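PDB 2D59: hypothetical protein PH1109 from Pyrococcus horikoshii, which is of unknown function but belongs to the CoA-binding domain family, with a Rossmann-like fold built on a parallel sheet. Local coordinates for residues A129-M133 with M134-E138; N110-R114 with E115-K119. One frame throughout, in Å; residues are numbered along the deposited sequence.

Contact 1: residues A129-M133 with M134-E138; sequences ANRCM and MREHE
Arg-131 and Glu-136, five residues apart where the chain turns into helix 133-141, are joined by a salt bridge: NH1 of Arg-131 lies 3.1 Å from OE2 of Glu-136, with an N-H...O angle of 146°. The carboxylate oxygen sits near the guanidinium plane at its edge, whereas NH1 reaches OE2 from above the carboxylate plane, the two flat groups being turned 51° apart. CD of Arg-131, part of a chain extended from CG to NE, passes 3.5 Å from OE2 of Glu-136. Both charges have further partners: NH2 of Arg-131 pairs with Asp-8, and OE1 of Glu-136 with Arg-139. The same OE1 accepts from a water that in turn accepts from Cys-132 N, 2.8 Å away, which ties the carboxylate to the backbone just before the helix.

Cys-132 is the N-cap residue of this last helix, which follows the edge strand 126-129 of the parallel sheet in the Rossmann-like fold. With SG anti to the backbone N (chi1 173°), the sulfur swings over the first turn and takes a weak but straight capping bond from Arg-135 N at 3.7 Å. Regular helical bonding starts with Glu-136 N donating to Cys-132 O at 2.9 Å, followed by His-137 N to Met-133 O at 3.0 Å.

Apolar contact is slighter. SG of Cys-132 rests 3.8 Å from CB of Met-134, and CB of Cys-132 touches CB of Arg-135. Met-134 then leads away to Ile-40 and Tyr-44 of helix 37-47, while Met-133 packs on Leu-19 and Trp-106.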
loop_
_atom_site.group_PDB
_atom_site.type_symbol
_atom_site.label_atom_id
_atom_site.label_comp_id
_atom_site.label_asym_id
_atom_site.label_seq_id
_atom_site.Cartn_x
_atom_site.Cartn_y
_atom_site.Cartn_z
ATOM N N ALA A 129 4.278 0.588 -8.899
ATOM C CA ALA A 129 5.591 0.277 -8.356
ATOM C C ALA A 129 6.601 1.408 -8.381
ATOM O O ALA A 129 6.722 2.156 -9.360
ATOM C CB ALA A 129 6.160 -0.944 -9.069
ATOM N N ASN A 130 7.338 1.500 -7.280
ATOM C CA ASN A 130 8.360 2.512 -7.079
ATOM C C ASN A 130 7.784 3.922 -7.116
ATOM O O ASN A 130 8.275 4.801 -7.825
ATOM C CB ASN A 130 9.483 2.359 -8.103
ATOM C CG ASN A 130 10.821 2.798 -7.549
ATOM O OD1 ASN A 130 11.187 2.419 -6.435
ATOM N ND2 ASN A 130 11.559 3.591 -8.318
ATOM N N ARG A 131 6.714 4.103 -6.349
ATOM C CA ARG A 131 6.033 5.380 -6.192
ATOM C C ARG A 131 5.603 5.390 -4.729
ATOM O O ARG A 131 5.576 4.344 -4.081
ATOM C CB ARG A 131 4.769 5.472 -7.058
ATOM C CG ARG A 131 4.953 5.288 -8.553
ATOM C CD ARG A 131 3.635 5.626 -9.240
ATOM N NE ARG A 131 3.577 5.199 -10.635
ATOM C CZ ARG A 131 3.521 6.029 -11.672
ATOM N NH1 ARG A 131 3.524 7.341 -11.478
ATOM N NH2 ARG A 131 3.447 5.545 -12.904
ATOM N N CYS A 132 5.268 6.563 -4.213
ATOM C CA CYS A 132 4.813 6.688 -2.838
ATOM C C CYS A 132 3.375 7.196 -2.865
ATOM O O CYS A 132 3.078 8.169 -3.557
ATOM C CB CYS A 132 5.696 7.675 -2.077
ATOM S SG CYS A 132 5.093 8.057 -0.422
ATOM N N MET A 133 2.480 6.546 -2.125
ATOM C CA MET A 133 1.082 6.976 -2.118
ATOM C C MET A 133 0.920 8.439 -1.724
ATOM O O MET A 133 0.084 9.146 -2.283
ATOM C CB MET A 133 0.238 6.088 -1.198
ATOM C CG MET A 133 -0.020 4.693 -1.761
ATOM S SD MET A 133 -1.404 3.854 -0.941
ATOM C CE MET A 133 -2.819 4.628 -1.795
ATOM N N MET A 134 1.719 8.897 -0.766
ATOM C CA MET A 134 1.644 10.283 -0.332
ATOM C C MET A 134 2.168 11.235 -1.401
ATOM O O MET A 134 1.522 12.237 -1.723
ATOM C CB MET A 134 2.448 10.488 0.951
ATOM C CG MET A 134 2.546 11.940 1.358
ATOM S SD MET A 134 3.390 12.141 2.932
ATOM C CE MET A 134 5.080 11.982 2.425
ATOM N N ARG A 135 3.348 10.929 -1.935
ATOM C CA ARG A 135 3.955 11.758 -2.965
ATOM C C ARG A 135 3.027 11.888 -4.168
ATOM O O ARG A 135 2.818 12.987 -4.687
ATOM C CB ARG A 135 5.286 11.156 -3.418
ATOM C CG ARG A 135 6.168 12.140 -4.174
ATOM C CD ARG A 135 7.387 12.523 -3.344
ATOM N NE ARG A 135 8.433 11.504 -3.412
ATOM C CZ ARG A 135 9.507 11.480 -2.627
ATOM N NH1 ARG A 135 10.409 10.519 -2.767
ATOM N NH2 ARG A 135 9.673 12.408 -1.694
ATOM N N GLU A 136 2.482 10.760 -4.613
ATOM C CA GLU A 136 1.578 10.758 -5.761
ATOM C C GLU A 136 0.313 11.554 -5.462
ATOM O O GLU A 136 -0.161 12.329 -6.299
ATOM C CB GLU A 136 1.210 9.319 -6.144
ATOM C CG GLU A 136 2.359 8.496 -6.707
ATOM C CD GLU A 136 3.029 9.167 -7.890
ATOM O OE1 GLU A 136 3.993 9.928 -7.677
ATOM O OE2 GLU A 136 2.582 8.939 -9.034
ATOM N N HIS A 137 -0.236 11.375 -4.266
ATOM C CA HIS A 137 -1.443 12.099 -3.903
ATOM C C HIS A 137 -1.175 13.599 -3.908
ATOM O O HIS A 137 -1.934 14.377 -4.487
ATOM C CB HIS A 137 -1.938 11.648 -2.529
ATOM C CG HIS A 137 -3.279 12.202 -2.162
ATOM N ND1 HIS A 137 -3.450 13.485 -1.691
ATOM C CD2 HIS A 137 -4.515 11.653 -2.218
ATOM C CE1 HIS A 137 -4.733 13.702 -1.470
ATOM N NE2 HIS A 137 -5.402 12.607 -1.782
ATOM N N GLU A 138 -0.080 14.002 -3.276
ATOM C CA GLU A 138 0.278 15.412 -3.221
ATOM C C GLU A 138 0.427 16.053 -4.596
ATOM O O GLU A 138 -0.137 17.118 -4.852
ATOM C CB GLU A 138 1.587 15.598 -2.446
ATOM C CG GLU A 138 1.445 15.495 -0.939
ATOM C CD GLU A 138 2.777 15.624 -0.219
ATOM O OE1 GLU A 138 2.773 15.789 1.019
ATOM O OE2 GLU A 138 3.827 15.552 -0.891
HETATM O O HOH W 1 5.792 8.786 -5.793
#

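Contact 2: residues N110-R114 with E115-K119; sequences NTYNR and EASKK
Tyr-112 reaches forward along the chain to Ser-117, its OH 2.7 Å from Ser-117 OG in a hydrogen bond that either hydroxyl could donate. The serine hydroxyl, anti to its own backbone nitrogen (chi1 178°), is turned to the phenol end of the ring, and Ser-117 CB packs obliquely against it, 3.4 Å from Tyr-112 CZ. The pair packs on strand 126-129, Ser-117 touching Ile-127; the tyrosine ring also meets Phe-107 edge-to-face.

Asn-113 is the N-cap of helix 114-122, the helix that links strands 104-107 and 126-129 in a beta-alpha-beta crossover of the Rossmann-like fold. Its CG is anti to the backbone N (chi1 177°), which carries the end of the side chain toward the start of the helix, and its CB lies 4.1 Å from Ala-116 CB. The backbone carbonyl of Asn-113 takes Ser-117 N at 3.0 Å, in the carbonyl plane, and Lys-118 N donates to Arg-114 O in the next bond of the helix.

On the exposed face, the side chains of Arg-114 and Glu-115 run side by side in the same direction. CG of Arg-114 stands between the backbone N and the carbonyl carbon (chi1 68°), 3.2 Å from Glu-115 N, and a bend at chi3 carries the guanidinium round to Glu-115. NH2 of Arg-114 and OE2 of Glu-115 are modelled implausibly close, which leaves the details of their salt bridge doubtful.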
loop_
_atom_site.group_PDB
_atom_site.type_symbol
_atom_site.label_atom_id
_atom_site.label_comp_id
_atom_site.label_asym_id
_atom_site.label_seq_id
_atom_site.Cartn_x
_atom_site.Cartn_y
_atom_site.Cartn_z
ATOM N N ASN A 110 11.966 1.121 -2.983
ATOM C CA ASN A 110 12.872 0.066 -2.537
ATOM C C ASN A 110 12.202 -1.166 -1.935
ATOM O O ASN A 110 12.716 -1.747 -0.979
ATOM C CB ASN A 110 13.873 0.638 -1.528
ATOM C CG ASN A 110 14.648 1.821 -2.079
ATOM O OD1 ASN A 110 14.072 2.862 -2.395
ATOM N ND2 ASN A 110 15.961 1.665 -2.199
ATOM N N THR A 111 11.065 -1.570 -2.493
ATOM C CA THR A 111 10.358 -2.749 -1.997
ATOM C C THR A 111 10.008 -3.709 -3.134
ATOM O O THR A 111 9.564 -4.831 -2.894
ATOM C CB THR A 111 9.026 -2.372 -1.310
ATOM O OG1 THR A 111 8.078 -1.959 -2.304
ATOM C CG2 THR A 111 9.228 -1.237 -0.325
ATOM N N TYR A 112 10.216 -3.274 -4.371
ATOM C CA TYR A 112 9.852 -4.095 -5.519
ATOM C C TYR A 112 10.603 -5.412 -5.714
ATOM O O TYR A 112 11.831 -5.470 -5.633
ATOM C CB TYR A 112 9.942 -3.260 -6.797
ATOM C CG TYR A 112 9.220 -3.878 -7.966
ATOM C CD1 TYR A 112 9.896 -4.671 -8.896
ATOM C CD2 TYR A 112 7.851 -3.680 -8.137
ATOM C CE1 TYR A 112 9.223 -5.249 -9.973
ATOM C CE2 TYR A 112 7.169 -4.251 -9.204
ATOM C CZ TYR A 112 7.859 -5.030 -10.119
ATOM O OH TYR A 112 7.172 -5.573 -11.181
ATOM N N ASN A 113 9.834 -6.466 -5.973
ATOM C CA ASN A 113 10.353 -7.808 -6.227
ATOM C C ASN A 113 9.582 -8.283 -7.455
ATOM O O ASN A 113 8.353 -8.334 -7.429
ATOM C CB ASN A 113 10.058 -8.738 -5.045
ATOM C CG ASN A 113 10.515 -10.164 -5.299
ATOM O OD1 ASN A 113 11.673 -10.512 -5.066
ATOM N ND2 ASN A 113 9.610 -10.993 -5.796
ATOM N N ARG A 114 10.286 -8.625 -8.530
ATOM C CA ARG A 114 9.601 -9.044 -9.749
ATOM C C ARG A 114 8.787 -10.326 -9.627
ATOM O O ARG A 114 7.753 -10.467 -10.275
ATOM C CB ARG A 114 10.589 -9.174 -10.915
ATOM C CG ARG A 114 11.589 -10.306 -10.801
ATOM C CD ARG A 114 12.346 -10.464 -12.117
ATOM N NE ARG A 114 11.458 -10.881 -13.202
ATOM C CZ ARG A 114 10.953 -12.105 -13.321
ATOM N NH1 ARG A 114 10.148 -12.405 -14.333
ATOM N NH2 ARG A 114 11.263 -13.037 -12.433
ATOM N N GLU A 115 9.243 -11.262 -8.802
ATOM C CA GLU A 115 8.516 -12.516 -8.634
ATOM C C GLU A 115 7.167 -12.279 -7.956
ATOM O O GLU A 115 6.143 -12.806 -8.391
ATOM C CB GLU A 115 9.358 -13.500 -7.816
ATOM C CG GLU A 115 10.616 -13.967 -8.534
ATOM C CD GLU A 115 10.318 -14.941 -9.659
ATOM O OE1 GLU A 115 9.981 -16.107 -9.367
ATOM O OE2 GLU A 115 10.412 -14.542 -10.837
ATOM N N ALA A 116 7.171 -11.480 -6.894
ATOM C CA ALA A 116 5.945 -11.168 -6.166
ATOM C C ALA A 116 4.993 -10.373 -7.057
ATOM O O ALA A 116 3.782 -10.597 -7.051
ATOM C CB ALA A 116 6.275 -10.374 -4.910
ATOM N N SER A 117 5.548 -9.442 -7.826
ATOM C CA SER A 117 4.750 -8.619 -8.726
ATOM C C SER A 117 4.128 -9.471 -9.824
ATOM O O SER A 117 2.973 -9.271 -10.198
ATOM C CB SER A 117 5.622 -7.533 -9.359
ATOM O OG SER A 117 4.881 -6.755 -10.281
ATOM N N LYS A 118 4.898 -10.425 -10.336
ATOM C CA LYS A 118 4.416 -11.300 -11.397
ATOM C C LYS A 118 3.204 -12.101 -10.935
ATOM O O LYS A 118 2.208 -12.198 -11.647
ATOM C CB LYS A 118 5.525 -12.254 -11.843
ATOM C CG LYS A 118 5.124 -13.185 -12.974
ATOM C CD LYS A 118 6.294 -14.055 -13.404
ATOM C CE LYS A 118 5.904 -14.988 -14.538
ATOM N NZ LYS A 118 7.054 -15.813 -15.004
ATOM N N LYS A 119 3.291 -12.668 -9.736
ATOM C CA LYS A 119 2.185 -13.450 -9.199
ATOM C C LYS A 119 0.955 -12.562 -9.055
ATOM O O LYS A 119 -0.157 -12.959 -9.406
ATOM C CB LYS A 119 2.567 -14.051 -7.844
ATOM C CG LYS A 119 1.495 -14.944 -7.233
ATOM C CD LYS A 119 2.002 -15.655 -5.989
ATOM C CE LYS A 119 3.130 -16.619 -6.324
ATOM N NZ LYS A 119 3.638 -17.320 -5.112
#

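Contact 2 comes first along the chain and contact 1 follows it, beginning at the end of strand 126-129. In both, a loop leaving a parallel strand of the same sheet passes into a helix: 104-107 into helix 114-122, then the outermost strand 126-129 into helix 133-141. Their centres are about 17 Å apart, yet the two meet where Tyr-112 packs on the end of strand 126-129, CB of Ala-129 lying 3.3 Å from Tyr-112 CD2. Contact 1 is mostly buried, against helices 12-21 and 37-47, whereas contact 2 is partly open to solvent. Together they build the last two strand-to-helix connections of the chain.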